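Local coordinates for protein nitrite reductase (PDB 2DV6) that probably reduces nitrite to nitric oxide with electrons from cytochrome c, using copper ions held in cupredoxin-type domains of a hexameric assembly, at residues 30-35 and 43-48; 68-73 and 95-100; 287-292 and 346-351; 369-374 and 399-404. One frame throughout, in Å; residues are numbered along the deposited sequence.

Interaction 1 (30-35 and 43-48); sequences TLRTGI and IGVGGD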
loop_
_atom_site.group_PDB
_atom_site.type_symbol
_atom_site.label_atom_id
_atom_site.label_comp_id
_atom_site.label_asym_id
_atom_site.label_seq_id
_atom_site.Cartn_x
_atom_site.Cartn_y
_atom_site.Cartn_z
ATOM N N THR A 30 -23.583 -13.218 -2.574
ATOM C CA THR A 30 -22.972 -11.885 -2.563
ATOM C C THR A 30 -22.206 -11.619 -3.860
ATOM O O THR A 30 -21.449 -12.466 -4.289
ATOM C CB THR A 30 -22.074 -11.683 -1.299
ATOM O OG1 THR A 30 -22.898 -11.855 -0.148
ATOM C CG2 THR A 30 -21.432 -10.284 -1.279
ATOM N N LEU A 31 -22.466 -10.459 -4.473
ATOM C CA LEU A 31 -21.853 -10.018 -5.712
ATOM C C LEU A 31 -21.189 -8.679 -5.441
ATOM O O LEU A 31 -21.804 -7.754 -4.892
ATOM C CB LEU A 31 -22.926 -9.827 -6.826
ATOM C CG LEU A 31 -23.773 -11.058 -7.208
ATOM C CD1 LEU A 31 -24.900 -10.771 -8.260
ATOM C CD2 LEU A 31 -22.891 -12.177 -7.698
ATOM N N ARG A 32 -19.931 -8.563 -5.819
ATOM C CA ARG A 32 -19.288 -7.273 -5.819
ATOM C C ARG A 32 -19.073 -6.881 -7.273
ATOM O O ARG A 32 -18.939 -7.737 -8.121
ATOM C CB ARG A 32 -17.967 -7.289 -5.036
ATOM C CG ARG A 32 -16.866 -8.175 -5.605
ATOM C CD ARG A 32 -15.581 -8.129 -4.719
ATOM N NE ARG A 32 -14.717 -9.279 -5.005
ATOM C CZ ARG A 32 -13.668 -9.261 -5.831
ATOM N NH1 ARG A 32 -13.311 -8.139 -6.457
ATOM N NH2 ARG A 32 -12.968 -10.383 -6.029
ATOM N N THR A 33 -19.111 -5.595 -7.568
ATOM C CA THR A 33 -18.900 -5.159 -8.946
ATOM C C THR A 33 -17.389 -4.902 -9.146
ATOM O O THR A 33 -16.679 -4.559 -8.200
ATOM C CB THR A 33 -19.743 -3.900 -9.279
ATOM O OG1 THR A 33 -19.220 -2.772 -8.563
ATOM C CG2 THR A 33 -21.244 -4.091 -8.915
ATOM N N GLY A 34 -16.902 -5.086 -10.359
ATOM C CA GLY A 34 -15.518 -4.778 -10.649
ATOM C C GLY A 34 -15.138 -4.952 -12.104
ATOM O O GLY A 34 -15.986 -5.175 -12.958
ATOM N N ILE A 35 -13.856 -4.774 -12.383
ATOM C CA ILE A 35 -13.294 -4.989 -13.696
ATOM C C ILE A 35 -12.515 -6.274 -13.587
ATOM O O ILE A 35 -11.599 -6.392 -12.758
ATOM C CB ILE A 35 -12.318 -3.877 -14.120
ATOM C CG1 ILE A 35 -12.932 -2.466 -13.960
ATOM C CG2 ILE A 35 -11.817 -4.132 -15.536
ATOM C CD1 ILE A 35 -14.230 -2.188 -14.739
ATOM N N ILE A 43 -18.648 -10.039 -9.552
ATOM C CA ILE A 43 -17.750 -11.099 -9.099
ATOM C C ILE A 43 -18.373 -11.708 -7.872
ATOM O O ILE A 43 -18.831 -10.969 -6.975
ATOM C CB ILE A 43 -16.347 -10.548 -8.802
ATOM C CG1 ILE A 43 -15.831 -9.848 -10.057
ATOM C CG2 ILE A 43 -15.387 -11.674 -8.372
ATOM C CD1 ILE A 43 -14.857 -8.735 -9.825
ATOM N N GLY A 44 -18.410 -13.035 -7.821
ATOM C CA GLY A 44 -18.990 -13.710 -6.661
ATOM C C GLY A 44 -18.095 -13.579 -5.434
ATOM O O GLY A 44 -16.868 -13.515 -5.557
ATOM N N VAL A 45 -18.720 -13.525 -4.252
ATOM C CA VAL A 45 -18.021 -13.519 -2.972
ATOM C C VAL A 45 -18.473 -14.689 -2.103
ATOM O O VAL A 45 -19.629 -14.710 -1.674
ATOM C CB VAL A 45 -18.297 -12.210 -2.191
ATOM C CG1 VAL A 45 -17.481 -12.185 -0.882
ATOM C CG2 VAL A 45 -17.997 -10.992 -3.064
ATOM N N GLY A 46 -17.576 -15.640 -1.812
ATOM C CA GLY A 46 -17.927 -16.761 -0.937
ATOM C C GLY A 46 -18.826 -17.819 -1.594
ATOM O O GLY A 46 -19.082 -17.786 -2.813
ATOM N N GLY A 47 -19.294 -18.778 -0.798
ATOM C CA GLY A 47 -20.181 -19.839 -1.287
ATOM C C GLY A 47 -19.571 -20.631 -2.423
ATOM O O GLY A 47 -18.341 -20.750 -2.528
ATOM N N ASP A 48 -20.438 -21.171 -3.280
ATOM C CA ASP A 48 -20.014 -21.865 -4.494
ATOM C C ASP A 48 -19.556 -20.896 -5.630
ATOM O O ASP A 48 -19.088 -21.344 -6.676
ATOM C CB ASP A 48 -21.117 -22.888 -4.959
ATOM C CG ASP A 48 -22.577 -22.251 -5.078
ATOM O OD1 ASP A 48 -22.755 -21.002 -5.023
ATOM O OD2 ASP A 48 -23.569 -23.027 -5.230
HETATM O O HOH W 1 -22.261 -15.660 -2.221
HETATM O O HOH W 2 -14.569 -12.113 -4.730
#
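R32 and I43 form an antiparallel hydrogen-bonded pair between strands 27-36 and 39-45, whose short segments run at 139° to each other: R32 N gives its hydrogen to I43 O at 2.9 Å, and I43 N returns one to R32 O at 2.7 Å. L31 and G44 follow as a non-hydrogen-bonded pair, where the L31 CA-H group also leans on I43 O.

Four side chains share one face: T30, R32, I43 and V45. R32 sends its chain across the neighbouring strand. Its CG sits between the backbone N and the carbonyl carbon (chi1 64°), and from there the chain runs extended to NE, which lays the guanidinium over I43. The methyl I43 CG2 lies under one face of that group, nearer its rim than its middle, 3.6 Å from R32 NH2. V45 CG2 approaches the aliphatic part of the same chain, 4.0 Å from R32 CG, and the two side chains meet at about a right angle. A water ties the guanidinium to the partner strand, accepting from R32 NH2 and donating to G44 O. T30 CG2 rests 3.8 Å from V45 CB, while T30 OG1 turns to N68 on the next strand. At the far end, I43 CD1 packs on G34 CA. This is the beta hairpin that opens the N-terminal cupredoxin domain, at the margin of the sheet that backs its copper site.

Interaction 2 (68-73 and 95-100); sequences NLVNGE and NASSTF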
loop_
_atom_site.group_PDB
_atom_site.type_symbol
_atom_site.label_atom_id
_atom_site.label_comp_id
_atom_site.label_asym_id
_atom_site.label_seq_id
_atom_site.Cartn_x
_atom_site.Cartn_y
_atom_site.Cartn_z
ATOM N N ASN A 68 -26.943 -9.913 -2.341
ATOM C CA ASN A 68 -26.279 -8.771 -1.711
ATOM C C ASN A 68 -25.345 -8.139 -2.747
ATOM O O ASN A 68 -24.380 -8.751 -3.168
ATOM C CB ASN A 68 -25.409 -9.203 -0.534
ATOM C CG ASN A 68 -26.162 -9.957 0.540
ATOM O OD1 ASN A 68 -27.354 -9.702 0.825
ATOM N ND2 ASN A 68 -25.435 -10.868 1.201
ATOM N N LEU A 69 -25.594 -6.903 -3.123
ATOM C CA LEU A 69 -24.774 -6.265 -4.123
ATOM C C LEU A 69 -23.894 -5.250 -3.414
ATOM O O LEU A 69 -24.415 -4.377 -2.709
ATOM C CB LEU A 69 -25.687 -5.538 -5.114
ATOM C CG LEU A 69 -25.218 -5.009 -6.478
ATOM C CD1 LEU A 69 -25.567 -3.529 -6.706
ATOM C CD2 LEU A 69 -23.819 -5.413 -6.965
ATOM N N VAL A 70 -22.580 -5.359 -3.608
ATOM C CA VAL A 70 -21.637 -4.367 -3.080
ATOM C C VAL A 70 -20.870 -3.744 -4.239
ATOM O O VAL A 70 -20.325 -4.442 -5.082
ATOM C CB VAL A 70 -20.618 -5.030 -2.074
ATOM C CG1 VAL A 70 -19.636 -3.992 -1.491
ATOM C CG2 VAL A 70 -21.369 -5.811 -0.984
ATOM N N ASN A 71 -20.808 -2.423 -4.253
ATOM C CA ASN A 71 -20.132 -1.675 -5.275
ATOM C C ASN A 71 -18.618 -1.762 -5.013
ATOM O O ASN A 71 -18.133 -1.404 -3.914
ATOM C CB ASN A 71 -20.667 -0.225 -5.234
ATOM C CG ASN A 71 -20.105 0.646 -6.320
ATOM O OD1 ASN A 71 -18.915 0.573 -6.633
ATOM N ND2 ASN A 71 -20.953 1.518 -6.880
ATOM N N GLY A 72 -17.892 -2.271 -6.004
ATOM C CA GLY A 72 -16.456 -2.505 -5.877
ATOM C C GLY A 72 -15.609 -1.353 -6.378
ATOM O O GLY A 72 -14.600 -1.015 -5.779
ATOM N N GLU A 73 -16.013 -0.698 -7.455
ATOM C CA GLU A 73 -15.092 0.258 -8.063
ATOM C C GLU A 73 -15.586 1.699 -8.130
ATOM O O GLU A 73 -14.802 2.570 -8.431
ATOM C CB GLU A 73 -14.624 -0.256 -9.436
ATOM C CG GLU A 73 -15.594 0.024 -10.596
ATOM C CD GLU A 73 -16.989 -0.512 -10.354
ATOM O OE1 GLU A 73 -17.151 -1.718 -10.099
ATOM O OE2 GLU A 73 -17.917 0.302 -10.392
ATOM N N ASN A 95 -18.270 0.564 -2.045
ATOM C CA ASN A 95 -18.772 -0.003 -0.783
ATOM C C ASN A 95 -20.283 0.176 -0.596
ATOM O O ASN A 95 -20.887 -0.548 0.223
ATOM C CB ASN A 95 -18.039 0.489 0.502
ATOM C CG ASN A 95 -16.524 0.175 0.512
ATOM O OD1 ASN A 95 -16.045 -0.695 -0.187
ATOM N ND2 ASN A 95 -15.786 0.884 1.357
ATOM N N ALA A 96 -20.889 1.122 -1.320
ATOM C CA ALA A 96 -22.375 1.283 -1.302
ATOM C C ALA A 96 -23.030 -0.064 -1.619
ATOM O O ALA A 96 -22.549 -0.828 -2.485
ATOM C CB ALA A 96 -22.834 2.356 -2.301
ATOM N N SER A 97 -24.079 -0.403 -0.878
ATOM C CA SER A 97 -24.582 -1.760 -0.954
ATOM C C SER A 97 -26.093 -1.756 -1.010
ATOM O O SER A 97 -26.727 -0.836 -0.509
ATOM C CB SER A 97 -24.143 -2.569 0.268
ATOM O OG SER A 97 -22.745 -2.539 0.438
ATOM N N SER A 98 -26.656 -2.785 -1.636
ATOM C CA SER A 98 -28.073 -2.963 -1.604
ATOM C C SER A 98 -28.311 -4.440 -1.588
ATOM O O SER A 98 -27.677 -5.233 -2.313
ATOM C CB SER A 98 -28.781 -2.377 -2.833
ATOM O OG SER A 98 -30.172 -2.741 -2.778
ATOM N N THR A 99 -29.306 -4.791 -0.825
ATOM C CA THR A 99 -29.637 -6.160 -0.538
ATOM C C THR A 99 -31.139 -6.349 -0.994
ATOM O O THR A 99 -31.971 -5.421 -0.840
ATOM C CB THR A 99 -29.370 -6.202 0.979
ATOM O OG1 THR A 99 -28.285 -7.100 1.333
ATOM C CG2 THR A 99 -30.567 -6.262 1.757
ATOM N N PHE A 100 -31.489 -7.496 -1.590
ATOM C CA PHE A 100 -32.895 -7.753 -1.990
ATOM C C PHE A 100 -33.122 -9.244 -2.102
ATOM O O PHE A 100 -32.168 -10.011 -2.061
ATOM C CB PHE A 100 -33.280 -7.038 -3.314
ATOM C CG PHE A 100 -32.681 -7.671 -4.575
ATOM C CD1 PHE A 100 -31.332 -7.524 -4.880
ATOM C CD2 PHE A 100 -33.488 -8.389 -5.472
ATOM C CE1 PHE A 100 -30.782 -8.096 -6.065
ATOM C CE2 PHE A 100 -32.964 -8.954 -6.607
ATOM C CZ PHE A 100 -31.582 -8.814 -6.907
HETATM O O HOH W 3 -16.193 -2.290 -2.218
#
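T99 OG1 donates to N68 OD1 at 2.8 Å, the one side-chain to side-chain hydrogen bond between 68-73 and 95-100. The two side chains lie alongside each other and point the same way. The hydroxyl comes in above the amide plane, 40° out of it, and does not use a lone pair. N68 CG is anti to its carbonyl carbon (chi1 -57°), which swings the amide toward T99. Q66 also donates to N68 OD1, and N68 ND2 reaches T30, so the amide is held at both ends.

Next along the same face, V70 straddles S97 OG with its two methyls, CG2 at 3.8 Å. That hydroxyl turns back along its own chain to N95 O at 2.7 Å, while Y315 of a neighbouring subunit donates its backbone N-H to it. Between these pairs, L69 and S98 exchange two backbone bonds, L69 N to S98 O at 2.8 Å and S98 N to L69 O at 3.0 Å.

Beyond the strand ends the pairing continues through loop residues: N71 N binds A96 O, and N95 N binds N71 O at 2.7 Å. A water donates to N71 O and also to N95 OD1, bridging backbone and side chain. The N71 amide itself serves its own loop, taking G74 N on OD1 and giving ND2 to A75 O. In that loop E73 accepts from H77, a ligand of the copper, so E73, a second-shell group, probably helps to orient the imidazole. The arrangement belongs to an antiparallel edge pair of a cupredoxin sheet, leading into the loop of a type 1 copper site.

Interaction 3 (287-292 and 346-351); sequences QVDREF and GETVRI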
loop_
_atom_site.group_PDB
_atom_site.type_symbol
_atom_site.label_atom_id
_atom_site.label_comp_id
_atom_site.label_asym_id
_atom_site.label_seq_id
_atom_site.Cartn_x
_atom_site.Cartn_y
_atom_site.Cartn_z
ATOM N N GLN A 287 -44.393 -29.028 35.004
ATOM C CA GLN A 287 -44.462 -30.069 33.997
ATOM C C GLN A 287 -44.879 -29.463 32.681
ATOM O O GLN A 287 -45.717 -28.567 32.613
ATOM C CB GLN A 287 -45.454 -31.152 34.406
ATOM C CG GLN A 287 -45.080 -31.822 35.740
ATOM C CD GLN A 287 -44.675 -33.293 35.599
ATOM O OE1 GLN A 287 -45.144 -34.144 36.382
ATOM N NE2 GLN A 287 -43.809 -33.604 34.603
ATOM N N VAL A 288 -44.317 -29.999 31.624
ATOM C CA VAL A 288 -44.428 -29.385 30.338
ATOM C C VAL A 288 -44.523 -30.592 29.412
ATOM O O VAL A 288 -44.134 -31.677 29.809
ATOM C CB VAL A 288 -43.130 -28.521 30.217
ATOM C CG1 VAL A 288 -42.189 -28.956 29.120
ATOM C CG2 VAL A 288 -43.425 -27.006 30.368
ATOM N N ASP A 289 -45.047 -30.426 28.206
ATOM C CA ASP A 289 -45.142 -31.517 27.231
ATOM C C ASP A 289 -43.808 -31.915 26.568
ATOM O O ASP A 289 -43.568 -33.093 26.245
ATOM C CB ASP A 289 -46.172 -31.138 26.167
ATOM C CG ASP A 289 -47.564 -30.974 26.753
ATOM O OD1 ASP A 289 -48.021 -31.950 27.372
ATOM O OD2 ASP A 289 -48.197 -29.887 26.653
ATOM N N ARG A 290 -42.935 -30.934 26.353
ATOM C CA ARG A 290 -41.700 -31.160 25.579
ATOM C C ARG A 290 -40.636 -30.152 26.013
ATOM O O ARG A 290 -40.961 -29.010 26.317
ATOM C CB ARG A 290 -42.006 -30.871 24.134
ATOM C CG ARG A 290 -41.378 -31.747 23.122
ATOM C CD ARG A 290 -42.325 -31.747 21.937
ATOM N NE ARG A 290 -42.184 -32.945 21.142
ATOM C CZ ARG A 290 -43.031 -33.962 21.153
ATOM N NH1 ARG A 290 -44.125 -33.931 21.899
ATOM N NH2 ARG A 290 -42.786 -35.004 20.383
ATOM N N GLU A 291 -39.380 -30.599 26.038
ATOM C CA GLU A 291 -38.270 -29.769 26.447
ATOM C C GLU A 291 -37.212 -29.845 25.371
ATOM O O GLU A 291 -37.019 -30.898 24.736
ATOM C CB GLU A 291 -37.667 -30.245 27.765
ATOM C CG GLU A 291 -38.623 -30.217 28.941
ATOM C CD GLU A 291 -37.954 -30.738 30.204
ATOM O OE1 GLU A 291 -37.275 -31.785 30.117
ATOM O OE2 GLU A 291 -38.078 -30.085 31.269
ATOM N N PHE A 292 -36.520 -28.723 25.175
ATOM C CA PHE A 292 -35.447 -28.653 24.188
ATOM C C PHE A 292 -34.146 -28.083 24.792
ATOM O O PHE A 292 -34.161 -27.393 25.799
ATOM C CB PHE A 292 -35.906 -27.831 23.012
ATOM C CG PHE A 292 -37.104 -28.420 22.270
ATOM C CD1 PHE A 292 -38.382 -27.882 22.455
ATOM C CD2 PHE A 292 -36.935 -29.471 21.377
ATOM C CE1 PHE A 292 -39.488 -28.377 21.764
ATOM C CE2 PHE A 292 -38.051 -30.008 20.676
ATOM C CZ PHE A 292 -39.326 -29.439 20.867
ATOM N N GLY A 346 -51.029 -27.129 20.671
ATOM C CA GLY A 346 -51.499 -27.336 22.041
ATOM C C GLY A 346 -50.466 -27.784 23.075
ATOM O O GLY A 346 -50.749 -27.774 24.267
ATOM N N GLU A 347 -49.275 -28.188 22.649
ATOM C CA GLU A 347 -48.221 -28.528 23.617
ATOM C C GLU A 347 -47.629 -27.303 24.310
ATOM O O GLU A 347 -47.470 -26.227 23.714
ATOM C CB GLU A 347 -47.109 -29.360 22.980
ATOM C CG GLU A 347 -47.535 -30.786 22.663
ATOM C CD GLU A 347 -46.400 -31.633 22.134
ATOM O OE1 GLU A 347 -46.488 -32.869 22.264
ATOM O OE2 GLU A 347 -45.413 -31.086 21.577
ATOM N N THR A 348 -47.378 -27.460 25.597
ATOM C CA THR A 348 -46.562 -26.536 26.331
ATOM C C THR A 348 -45.134 -27.056 26.194
ATOM O O THR A 348 -44.856 -28.241 26.461
ATOM C CB THR A 348 -47.002 -26.414 27.804
ATOM O OG1 THR A 348 -48.282 -25.775 27.839
ATOM C CG2 THR A 348 -46.041 -25.527 28.592
ATOM N N VAL A 349 -44.255 -26.151 25.779
ATOM C CA VAL A 349 -42.888 -26.447 25.413
ATOM C C VAL A 349 -41.908 -25.639 26.289
ATOM O O VAL A 349 -42.197 -24.528 26.725
ATOM C CB VAL A 349 -42.733 -26.168 23.908
ATOM C CG1 VAL A 349 -41.437 -25.581 23.562
ATOM C CG2 VAL A 349 -43.051 -27.434 23.094
ATOM N N ARG A 350 -40.755 -26.223 26.568
ATOM C CA ARG A 350 -39.743 -25.556 27.382
ATOM C C ARG A 350 -38.436 -25.609 26.596
ATOM O O ARG A 350 -38.084 -26.651 26.079
ATOM C CB ARG A 350 -39.592 -26.279 28.719
ATOM C CG ARG A 350 -38.269 -26.006 29.470
ATOM C CD ARG A 350 -38.613 -25.791 30.894
ATOM N NE ARG A 350 -38.898 -27.050 31.492
ATOM C CZ ARG A 350 -39.828 -27.282 32.401
ATOM N NH1 ARG A 350 -39.903 -28.515 32.840
ATOM N NH2 ARG A 350 -40.633 -26.315 32.876
ATOM N N ILE A 351 -37.746 -24.482 26.482
ATOM C CA ILE A 351 -36.390 -24.470 25.893
ATOM C C ILE A 351 -35.423 -24.074 27.015
ATOM O O ILE A 351 -35.608 -23.038 27.674
ATOM C CB ILE A 351 -36.277 -23.512 24.687
ATOM C CG1 ILE A 351 -37.281 -23.885 23.583
ATOM C CG2 ILE A 351 -34.805 -23.467 24.111
ATOM C CD1 ILE A 351 -37.370 -22.853 22.431
HETATM O O HOH W 4 -50.315 -27.511 26.848
#
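Parallel pairing joins R290-F292 to V349-I351, at the starts of strands 290-299 and 348-357, side by side in one sheet of the C-terminal cupredoxin domain; salt bridges brace both of its faces. The backbone ladder alternates, R350 N to R290 O at 2.8 Å and F292 N to R350 O at 2.7 Å.

On one face R350 grips E291 side-on. Its NH1 (2.9 Å) and NE (3.2 Å) both donate to E291 OE2, which lies in the guanidinium plane although the carboxylate is turned by 61°. The arginine chain bends at chi2 and chi3 (76°), folding the head back beside E291. V288 CG2 lies over a face of this guanidinium, and E291 OE1 pairs with R198.

The opposite face carries R290 NH1 and E347 OE1, a salt bridge of 2.6 Å, and beyond it F292, whose ring edge meets V349 CG1 at 3.9 Å. Where the strands begin, D289 closes a small loop of bonds: its OD2 takes T348 N at 2.8 Å through the anti lone pair, and its own N-H goes to T348 O. Parallel neighbours within a mixed sheet are characteristic of the Greek-key beta sandwich of cupredoxins.

Interaction 4 (369-374 and 399-404); sequences EIFDHV and TIVDFK. With K (potassium ion), chain J.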
loop_
_atom_site.group_PDB
_atom_site.type_symbol
_atom_site.label_atom_id
_atom_site.label_comp_id
_atom_site.label_asym_id
_atom_site.label_seq_id
_atom_site.Cartn_x
_atom_site.Cartn_y
_atom_site.Cartn_z
ATOM N N GLU A 369 -44.063 -16.603 18.195
ATOM C CA GLU A 369 -44.545 -17.028 19.501
ATOM C C GLU A 369 -44.100 -16.045 20.586
ATOM O O GLU A 369 -43.329 -15.127 20.308
ATOM C CB GLU A 369 -44.070 -18.465 19.818
ATOM C CG GLU A 369 -45.138 -19.526 19.653
ATOM C CD GLU A 369 -46.296 -19.359 20.639
ATOM O OE1 GLU A 369 -47.332 -20.050 20.492
ATOM O OE2 GLU A 369 -46.212 -18.525 21.574
ATOM N N ILE A 370 -44.605 -16.233 21.813
ATOM C CA ILE A 370 -44.364 -15.342 22.954
ATOM C C ILE A 370 -44.039 -16.234 24.166
ATOM O O ILE A 370 -44.668 -17.271 24.348
ATOM C CB ILE A 370 -45.613 -14.474 23.276
ATOM C CG1 ILE A 370 -46.074 -13.723 22.019
ATOM C CG2 ILE A 370 -45.340 -13.508 24.473
ATOM C CD1 ILE A 370 -47.420 -13.012 22.125
ATOM N N PHE A 371 -43.023 -15.884 24.943
ATOM C CA PHE A 371 -42.726 -16.660 26.137
ATOM C C PHE A 371 -43.748 -16.400 27.245
ATOM O O PHE A 371 -43.906 -15.275 27.691
ATOM C CB PHE A 371 -41.307 -16.375 26.637
ATOM C CG PHE A 371 -40.240 -16.497 25.553
ATOM C CD1 PHE A 371 -39.330 -15.468 25.344
ATOM C CD2 PHE A 371 -40.126 -17.672 24.787
ATOM C CE1 PHE A 371 -38.330 -15.596 24.351
ATOM C CE2 PHE A 371 -39.146 -17.804 23.818
ATOM C CZ PHE A 371 -38.242 -16.772 23.597
ATOM N N ASP A 372 -44.444 -17.460 27.659
ATOM C CA ASP A 372 -45.393 -17.397 28.752
ATOM C C ASP A 372 -44.602 -17.147 30.029
ATOM O O ASP A 372 -44.981 -16.285 30.801
ATOM C CB ASP A 372 -46.196 -18.698 28.857
ATOM C CG ASP A 372 -47.193 -18.903 27.669
ATOM O OD1 ASP A 372 -47.631 -17.902 27.036
ATOM O OD2 ASP A 372 -47.529 -20.086 27.374
ATOM N N HIS A 373 -43.495 -17.876 30.216
ATOM C CA HIS A 373 -42.626 -17.715 31.394
ATOM C C HIS A 373 -41.169 -17.628 30.994
ATOM O O HIS A 373 -40.679 -18.426 30.178
ATOM C CB HIS A 373 -42.804 -18.856 32.425
ATOM C CG HIS A 373 -44.216 -18.995 32.906
ATOM N ND1 HIS A 373 -44.769 -18.153 33.857
ATOM C CD2 HIS A 373 -45.219 -19.814 32.503
ATOM C CE1 HIS A 373 -46.032 -18.493 34.059
ATOM N NE2 HIS A 373 -46.338 -19.479 33.232
ATOM N N VAL A 374 -40.482 -16.657 31.600
ATOM C CA VAL A 374 -39.049 -16.490 31.423
ATOM C C VAL A 374 -38.406 -16.540 32.792
ATOM O O VAL A 374 -38.767 -15.749 33.702
ATOM C CB VAL A 374 -38.723 -15.129 30.731
ATOM C CG1 VAL A 374 -37.226 -14.847 30.812
ATOM C CG2 VAL A 374 -39.213 -15.150 29.302
ATOM N N THR A 399 -31.067 -19.417 30.509
ATOM C CA THR A 399 -32.449 -19.264 31.013
ATOM C C THR A 399 -33.301 -20.451 30.622
ATOM O O THR A 399 -32.902 -21.308 29.871
ATOM C CB THR A 399 -32.970 -17.932 30.467
ATOM O OG1 THR A 399 -34.189 -17.345 31.003
ATOM C CG2 THR A 399 -32.864 -17.807 28.949
ATOM N N ILE A 400 -34.539 -20.378 31.067
ATOM C CA ILE A 400 -35.576 -21.317 30.747
ATOM C C ILE A 400 -36.729 -20.475 30.221
ATOM O O ILE A 400 -37.096 -19.448 30.825
ATOM C CB ILE A 400 -36.003 -22.083 32.020
ATOM C CG1 ILE A 400 -34.862 -22.988 32.489
ATOM C CG2 ILE A 400 -37.277 -22.935 31.741
ATOM C CD1 ILE A 400 -35.052 -23.580 33.904
ATOM N N VAL A 401 -37.248 -20.854 29.061
ATOM C CA VAL A 401 -38.482 -20.234 28.555
ATOM C C VAL A 401 -39.503 -21.346 28.342
ATOM O O VAL A 401 -39.128 -22.448 27.898
ATOM C CB VAL A 401 -38.241 -19.365 27.286
ATOM C CG1 VAL A 401 -37.241 -18.200 27.599
ATOM C CG2 VAL A 401 -37.755 -20.204 26.114
ATOM N N ASP A 402 -40.755 -21.090 28.721
ATOM C CA ASP A 402 -41.880 -22.036 28.528
ATOM C C ASP A 402 -42.925 -21.269 27.739
ATOM O O ASP A 402 -43.144 -20.089 28.004
ATOM C CB ASP A 402 -42.575 -22.439 29.853
ATOM C CG ASP A 402 -41.685 -23.254 30.798
ATOM O OD1 ASP A 402 -42.060 -23.397 31.997
ATOM O OD2 ASP A 402 -40.602 -23.735 30.372
ATOM N N PHE A 403 -43.603 -21.950 26.814
ATOM C CA PHE A 403 -44.748 -21.381 26.140
ATOM C C PHE A 403 -45.638 -22.475 25.564
ATOM O O PHE A 403 -45.172 -23.527 25.120
ATOM C CB PHE A 403 -44.321 -20.429 25.027
ATOM C CG PHE A 403 -43.289 -20.993 24.110
ATOM C CD1 PHE A 403 -43.639 -21.416 22.837
ATOM C CD2 PHE A 403 -41.937 -21.069 24.509
ATOM C CE1 PHE A 403 -42.693 -21.912 21.968
ATOM C CE2 PHE A 403 -40.977 -21.557 23.658
ATOM C CZ PHE A 403 -41.352 -21.978 22.371
ATOM N N LYS A 404 -46.934 -22.202 25.594
ATOM C CA LYS A 404 -47.905 -23.046 24.930
ATOM C C LYS A 404 -47.941 -22.694 23.452
ATOM O O LYS A 404 -48.025 -21.522 23.080
ATOM C CB LYS A 404 -49.296 -22.887 25.569
ATOM C CG LYS A 404 -50.348 -23.687 24.814
ATOM C CD LYS A 404 -51.659 -23.727 25.536
ATOM C CE LYS A 404 -52.743 -24.297 24.607
ATOM N NZ LYS A 404 -53.802 -24.965 25.413
HETATM K K K J . -48.371 -19.203 22.696
HETATM O O HOH W 5 -47.084 -18.150 24.419
HETATM O O HOH W 6 -48.866 -16.846 22.094
HETATM O O HOH W 7 -49.943 -19.227 24.390
#
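D402 O is gripped by two successive N-H groups of the neighbouring strand: H373 N bonds to it at 3.1 Å, nearly straight at 168°, and D372 N adds a weak, bent bond. D402 N returns a bond to H373 O. With D372 and H373 both opposite D402, this is a classic beta bulge.

The D372 side chain extends the pairing past the bulge. Its OD2 takes K404 N at 2.8 Å, the donor lying above the carboxylate plane by 37°, while OD1 accepts from a water that also donates to I370 O. The same water is a ligand of the potassium ion, which joins the segment ends directly. E369 holds it with both carboxylate oxygens, OE1 at 2.6 Å, and K404 O supplies a backbone ligand at 2.4 Å. D406 and two further waters also bind it. E369 OE2 is fixed as well by the N-H of I370, met on the anti side.

These strands lie in a sheet of the C-terminal cupredoxin domain, and their apolar packing joins aromatic rings to valines. With chi1 at -51°, F371 places its ring beside its own backbone N and up against V401; V401 CG1 sits over the middle of one face, 4.0 Å from the ring centroid. The edge of F371 turns toward the face of F403 in an offset edge-to-face pair, centroids 5.9 Å apart. V374 CG2 packs beside V401 CG1, and H224 of a neighbouring subunit, a copper ligand, packs on I370.

The four contacts come one after another along the chain and fall into two distant groups. Interactions 1 and 2, with centres 10 Å apart, share the N-terminal sheet: strands 27-36 and 64-70 are neighbours in it, joined by the bond from V70 N to L31 O and by T33 with E73. Interactions 3 and 4, centres 9 Å apart, share the C-terminal sheet through strands 348-357 and 397-404. Between the groups the centres lie about 39 to 44 Å apart, without touching. The chain thus repeats cupredoxin architecture at separate places, and interactions 2 and 4 both meet the same neighbouring subunit, tying two domains into the assembly.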